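Long-range contact in UTP-glucose-1-phosphate uridylyltransferase 2 (Trypanosoma brucei, PDB 3GUE), which probably catalyses the formation of UDP-glucose and diphosphate from UTP and alpha-D-glucose 1-phosphate: residues E185-V197 / V345-S357. Numbering follows the deposited sequence.
Sequences EWVPPGHGDVYTV and VYQLEVAMGAAIS. With UPG (uridine-5'-diphosphate-glucose), chain C.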
loop_
_atom_site.group_PDB
_atom_site.type_symbol
_atom_site.label_atom_id
_atom_site.label_comp_id
_atom_site.label_asym_id
_atom_site.label_seq_id
_atom_site.Cartn_x
_atom_site.Cartn_y
_atom_site.Cartn_z
ATOM N N GLU A 185 18.538 -1.964 11.158
ATOM C CA GLU A 185 18.492 -3.359 11.657
ATOM C C GLU A 185 17.054 -3.924 11.802
ATOM O O GLU A 185 16.861 -5.115 12.101
ATOM C CB GLU A 185 19.228 -3.478 12.999
ATOM C CG GLU A 185 20.748 -3.150 12.960
ATOM C CD GLU A 185 21.416 -3.085 14.340
ATOM O OE1 GLU A 185 20.752 -3.316 15.386
ATOM O OE2 GLU A 185 22.623 -2.784 14.375
ATOM N N TRP A 186 16.064 -3.055 11.597
ATOM C CA TRP A 186 14.665 -3.339 11.899
ATOM C C TRP A 186 13.762 -3.001 10.721
ATOM O O TRP A 186 14.061 -2.052 10.002
ATOM C CB TRP A 186 14.212 -2.455 13.064
ATOM C CG TRP A 186 14.878 -2.788 14.308
ATOM C CD1 TRP A 186 16.038 -2.243 14.796
ATOM C CD2 TRP A 186 14.449 -3.759 15.261
ATOM N NE1 TRP A 186 16.347 -2.816 16.004
ATOM C CE2 TRP A 186 15.392 -3.748 16.315
ATOM C CE3 TRP A 186 13.352 -4.636 15.329
ATOM C CZ2 TRP A 186 15.285 -4.588 17.422
ATOM C CZ3 TRP A 186 13.241 -5.475 16.422
ATOM C CH2 TRP A 186 14.200 -5.428 17.480
ATOM N N VAL A 187 12.660 -3.742 10.568
ATOM C CA VAL A 187 11.531 -3.347 9.666
ATOM C C VAL A 187 10.167 -3.654 10.267
ATOM O O VAL A 187 10.030 -4.675 10.921
ATOM C CB VAL A 187 11.540 -4.066 8.304
ATOM C CG1 VAL A 187 12.463 -3.374 7.349
ATOM C CG2 VAL A 187 11.877 -5.548 8.452
ATOM N N PRO A 188 9.146 -2.798 9.986
ATOM C CA PRO A 188 7.753 -3.144 10.320
ATOM C C PRO A 188 7.412 -4.417 9.532
ATOM O O PRO A 188 7.840 -4.532 8.378
ATOM C CB PRO A 188 6.941 -1.941 9.792
ATOM C CG PRO A 188 7.835 -1.273 8.782
ATOM C CD PRO A 188 9.230 -1.480 9.328
ATOM N N PRO A 189 6.669 -5.364 10.140
ATOM C CA PRO A 189 6.498 -6.678 9.490
ATOM C C PRO A 189 5.401 -6.791 8.394
ATOM O O PRO A 189 4.877 -7.888 8.166
ATOM C CB PRO A 189 6.175 -7.586 10.668
ATOM C CG PRO A 189 5.530 -6.705 11.691
ATOM C CD PRO A 189 5.975 -5.292 11.451
ATOM N N GLY A 190 5.043 -5.675 7.761
ATOM C CA GLY A 190 4.004 -5.637 6.707
ATOM C C GLY A 190 2.725 -5.087 7.300
ATOM O O GLY A 190 2.574 -5.102 8.510
ATOM N N HIS A 191 1.833 -4.560 6.453
ATOM C CA HIS A 191 0.480 -4.186 6.847
ATOM C C HIS A 191 -0.411 -5.384 7.290
ATOM O O HIS A 191 -1.401 -5.192 7.982
ATOM C CB HIS A 191 -0.191 -3.256 5.788
ATOM C CG HIS A 191 -0.009 -3.720 4.366
ATOM N ND1 HIS A 191 -0.601 -4.860 3.873
ATOM C CD2 HIS A 191 0.761 -3.238 3.359
ATOM C CE1 HIS A 191 -0.229 -5.051 2.614
ATOM N NE2 HIS A 191 0.605 -4.081 2.278
ATOM N N GLY A 192 -0.035 -6.615 6.947
ATOM C CA GLY A 192 -0.693 -7.798 7.507
ATOM C C GLY A 192 -0.669 -7.806 9.025
ATOM O O GLY A 192 -1.500 -8.486 9.652
ATOM N N ASP A 193 0.268 -7.017 9.591
ATOM C CA ASP A 193 0.524 -6.855 11.027
ATOM C C ASP A 193 -0.687 -6.243 11.730
ATOM O O ASP A 193 -0.870 -6.416 12.922
ATOM C CB ASP A 193 1.760 -5.954 11.218
ATOM C CG ASP A 193 2.384 -6.024 12.617
ATOM O OD1 ASP A 193 2.370 -7.087 13.275
ATOM O OD2 ASP A 193 2.972 -5.006 13.043
ATOM N N VAL A 194 -1.524 -5.537 10.973
ATOM C CA VAL A 194 -2.693 -4.857 11.539
ATOM C C VAL A 194 -3.604 -5.687 12.466
ATOM O O VAL A 194 -4.095 -5.187 13.475
ATOM C CB VAL A 194 -3.539 -4.168 10.422
ATOM C CG1 VAL A 194 -4.208 -5.219 9.484
ATOM C CG2 VAL A 194 -4.564 -3.224 11.058
ATOM N N TYR A 195 -3.810 -6.960 12.135
ATOM C CA TYR A 195 -4.788 -7.772 12.853
ATOM C C TYR A 195 -4.294 -8.074 14.277
ATOM O O TYR A 195 -5.008 -7.811 15.258
ATOM C CB TYR A 195 -5.148 -9.046 12.073
ATOM C CG TYR A 195 -5.623 -8.809 10.639
ATOM C CD1 TYR A 195 -6.839 -8.143 10.361
ATOM C CD2 TYR A 195 -4.858 -9.248 9.557
ATOM C CE1 TYR A 195 -7.265 -7.926 9.036
ATOM C CE2 TYR A 195 -5.283 -9.046 8.239
ATOM C CZ TYR A 195 -6.486 -8.378 7.981
ATOM O OH TYR A 195 -6.896 -8.195 6.664
ATOM N N THR A 196 -3.071 -8.575 14.378
ATOM C CA THR A 196 -2.399 -8.810 15.683
ATOM C C THR A 196 -2.181 -7.536 16.506
ATOM O O THR A 196 -2.385 -7.534 17.720
ATOM C CB THR A 196 -1.079 -9.606 15.521
ATOM O OG1 THR A 196 -0.541 -9.950 16.811
ATOM C CG2 THR A 196 -0.053 -8.833 14.740
ATOM N N VAL A 197 -1.843 -6.445 15.841
ATOM C CA VAL A 197 -1.705 -5.153 16.518
ATOM C C VAL A 197 -3.033 -4.684 17.121
ATOM O O VAL A 197 -3.071 -4.278 18.302
ATOM C CB VAL A 197 -1.120 -4.097 15.581
ATOM C CG1 VAL A 197 -1.223 -2.708 16.207
ATOM C CG2 VAL A 197 0.347 -4.464 15.233
ATOM N N VAL A 345 20.076 -9.449 3.427
ATOM C CA VAL A 345 19.129 -9.833 4.471
ATOM C C VAL A 345 17.799 -10.293 3.892
ATOM O O VAL A 345 17.559 -10.216 2.682
ATOM C CB VAL A 345 18.871 -8.694 5.540
ATOM C CG1 VAL A 345 20.166 -8.391 6.331
ATOM C CG2 VAL A 345 18.300 -7.421 4.907
ATOM N N TYR A 346 16.937 -10.761 4.783
ATOM C CA TYR A 346 15.588 -11.146 4.438
ATOM C C TYR A 346 14.646 -10.403 5.385
ATOM O O TYR A 346 14.842 -10.423 6.600
ATOM C CB TYR A 346 15.380 -12.657 4.608
ATOM C CG TYR A 346 16.029 -13.593 3.598
ATOM C CD1 TYR A 346 15.828 -13.439 2.223
ATOM C CD2 TYR A 346 16.765 -14.714 4.038
ATOM C CE1 TYR A 346 16.399 -14.350 1.293
ATOM C CE2 TYR A 346 17.329 -15.626 3.129
ATOM C CZ TYR A 346 17.151 -15.438 1.767
ATOM O OH TYR A 346 17.725 -16.326 0.880
ATOM N N GLN A 347 13.644 -9.726 4.811
ATOM C CA GLN A 347 12.558 -9.144 5.583
ATOM C C GLN A 347 11.324 -10.048 5.521
ATOM O O GLN A 347 10.791 -10.347 4.449
ATOM C CB GLN A 347 12.270 -7.717 5.114
ATOM C CG GLN A 347 13.566 -6.879 5.033
ATOM C CD GLN A 347 13.418 -5.497 4.409
ATOM O OE1 GLN A 347 14.355 -4.710 4.455
ATOM N NE2 GLN A 347 12.267 -5.203 3.818
ATOM N N LEU A 348 10.918 -10.531 6.695
ATOM C CA LEU A 348 9.748 -11.385 6.820
ATOM C C LEU A 348 8.539 -10.455 7.039
ATOM O O LEU A 348 8.559 -9.608 7.921
ATOM C CB LEU A 348 9.916 -12.358 7.981
ATOM C CG LEU A 348 11.139 -13.272 8.027
ATOM C CD1 LEU A 348 10.952 -14.317 9.116
ATOM C CD2 LEU A 348 11.444 -13.940 6.705
ATOM N N GLU A 349 7.519 -10.600 6.195
ATOM C CA GLU A 349 6.405 -9.654 6.133
ATOM C C GLU A 349 5.140 -10.393 5.746
ATOM O O GLU A 349 5.208 -11.377 4.997
ATOM C CB GLU A 349 6.654 -8.597 5.052
ATOM C CG GLU A 349 7.713 -7.556 5.369
ATOM C CD GLU A 349 8.645 -7.348 4.201
ATOM O OE1 GLU A 349 8.694 -8.254 3.351
ATOM O OE2 GLU A 349 9.314 -6.297 4.122
ATOM N N VAL A 350 3.998 -9.899 6.231
ATOM C CA VAL A 350 2.672 -10.335 5.769
ATOM C C VAL A 350 1.822 -9.190 5.196
ATOM O O VAL A 350 2.050 -8.014 5.516
ATOM C CB VAL A 350 1.863 -10.991 6.905
ATOM C CG1 VAL A 350 2.348 -12.389 7.161
ATOM C CG2 VAL A 350 1.947 -10.141 8.187
ATOM N N ALA A 351 0.838 -9.544 4.357
ATOM C CA ALA A 351 -0.062 -8.563 3.700
ATOM C C ALA A 351 -1.499 -8.718 4.248
ATOM O O ALA A 351 -2.025 -9.844 4.371
ATOM C CB ALA A 351 -0.044 -8.756 2.217
ATOM N N MET A 352 -2.138 -7.598 4.557
ATOM C CA MET A 352 -3.461 -7.663 5.185
ATOM C C MET A 352 -4.481 -8.323 4.240
ATOM O O MET A 352 -5.483 -8.890 4.687
ATOM C CB MET A 352 -3.904 -6.304 5.707
ATOM C CG MET A 352 -4.129 -5.275 4.626
ATOM S SD MET A 352 -5.145 -3.934 5.245
ATOM C CE MET A 352 -5.718 -3.264 3.695
ATOM N N GLY A 353 -4.199 -8.299 2.939
ATOM C CA GLY A 353 -5.147 -8.818 1.953
ATOM C C GLY A 353 -5.200 -10.337 2.003
ATOM O O GLY A 353 -6.172 -10.930 1.578
ATOM N N ALA A 354 -4.150 -10.962 2.537
ATOM C CA ALA A 354 -4.041 -12.420 2.587
ATOM C C ALA A 354 -5.062 -13.060 3.560
ATOM O O ALA A 354 -5.282 -14.280 3.537
ATOM C CB ALA A 354 -2.557 -12.834 2.914
ATOM N N ALA A 355 -5.682 -12.235 4.402
ATOM C CA ALA A 355 -6.782 -12.687 5.282
ATOM C C ALA A 355 -8.053 -13.020 4.490
ATOM O O ALA A 355 -9.076 -13.429 5.060
ATOM C CB ALA A 355 -7.096 -11.638 6.371
ATOM N N ILE A 356 -8.016 -12.800 3.184
ATOM C CA ILE A 356 -9.191 -13.104 2.361
ATOM C C ILE A 356 -9.582 -14.589 2.410
ATOM O O ILE A 356 -10.767 -14.899 2.370
ATOM C CB ILE A 356 -9.067 -12.577 0.903
ATOM C CG1 ILE A 356 -10.409 -12.725 0.157
ATOM C CG2 ILE A 356 -7.868 -13.223 0.160
ATOM C CD1 ILE A 356 -10.273 -12.428 -1.321
ATOM N N SER A 357 -8.619 -15.503 2.547
ATOM C CA SER A 357 -8.990 -16.931 2.741
ATOM C C SER A 357 -9.228 -17.354 4.200
ATOM O O SER A 357 -9.761 -18.437 4.466
ATOM C CB SER A 357 -7.959 -17.871 2.107
ATOM O OG SER A 357 -6.756 -17.932 2.857
HETATM N N1 UPG C . 2.551 -0.275 5.454
HETATM C C2 UPG C . 2.370 -0.363 6.849
HETATM N N3 UPG C . 3.140 -1.288 7.531
HETATM C C4 UPG C . 4.054 -2.110 6.915
HETATM C C5 UPG C . 4.226 -2.043 5.527
HETATM C C6 UPG C . 3.479 -1.134 4.785
HETATM O O2 UPG C . 1.593 0.347 7.506
HETATM O O4 UPG C . 4.698 -2.889 7.631
HETATM C C1C UPG C . 1.739 0.706 4.664
HETATM C C2C UPG C . 2.416 1.628 3.645
HETATM O O2C UPG C . 2.990 2.772 4.293
HETATM C C3C UPG C . 1.203 2.028 2.809
HETATM C C4C UPG C . 0.408 0.733 2.747
HETATM O O4C UPG C . 0.832 -0.081 3.873
HETATM O O3C UPG C . 0.435 2.987 3.534
HETATM C C5C UPG C . 0.714 -0.072 1.442
HETATM O O5C UPG C . 2.020 -0.579 1.380
HETATM P PA UPG C . 2.859 -0.554 0.002
HETATM O O1A UPG C . 2.689 0.831 -0.523
HETATM O O2A UPG C . 4.209 -1.102 0.173
HETATM O O3A UPG C . 1.959 -1.549 -0.952
HETATM P PB UPG C . 2.115 -3.160 -1.124
HETATM O O1B UPG C . 2.094 -3.767 0.218
HETATM O O2B UPG C . 3.222 -3.496 -2.074
HETATM O O3B UPG C . 0.771 -3.442 -1.955
HETATM C "C1'" UPG C . -0.531 -3.209 -1.302
HETATM C "C2'" UPG C . -1.309 -4.517 -1.279
HETATM C "C3'" UPG C . -1.444 -4.997 -2.719
HETATM C "C4'" UPG C . -2.214 -3.939 -3.526
HETATM C "C5'" UPG C . -1.487 -2.572 -3.450
HETATM C "C6'" UPG C . -2.378 -1.469 -3.961
HETATM O "O2'" UPG C . -0.625 -5.519 -0.504
HETATM O "O3'" UPG C . -2.075 -6.266 -2.728
HETATM O "O4'" UPG C . -2.345 -4.341 -4.881
HETATM O "O5'" UPG C . -1.170 -2.183 -2.085
HETATM O "O6'" UPG C . -1.584 -0.314 -4.237
#
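The His191 ring is held by its edge: Met352 N approaches ND1 close to the ring plane, and the beta-phosphate (PB) of UDP-glucose lies in plane at the other nitrogen. The first bond, Met352 N to His191 ND1, is 3.2 Å long and almost straight at 174°; the second runs from His191 NE2 to UDP-glucose O1B at 2.6 Å. With chi1 at 46°, CG is tucked over the backbone, which places the imidazole against the ribose and phosphate. Tyr195 is also gripped at its edge, where Tyr195 OH donates to Met352 O at 2.5 Å. Val194 CG1 sits over the centre of one face of that ring, and Ala355 CB meets it obliquely, 3.7 Å from Tyr195 CE2.

Further back the backbones take over. Val350 N donates to Pro189 O at 2.9 Å, and Val350 O receives Gly192 N from above its carbonyl plane. Gly190, whose backbone angles call for glycine, packs CA against Val350 O and gives uracil O4 a weak bond from its N. Gly192 CA packs against Val350 CG2 at 3.6 Å; the direction a side chain would take there is already occupied by Val350 CG2 and Ala351 N. Asp193 OD2 accepts from Asn163 N and Gln162 NE2, the latter residue also binding UDP-glucose.

The contact thus ties the turn 188-192, in this nucleotidyltransferase of the GT-A clan, to Val350, while His191 and Tyr195 (helix 194-201) hold Met352, the first residue of the 3-10 segment. Bonds at both ring nitrogens together probably set the imidazole's rotation, with the NE2 proton directed at the phosphate: through its backbone N-H, Met352 acts as a second-shell residue for the ligand.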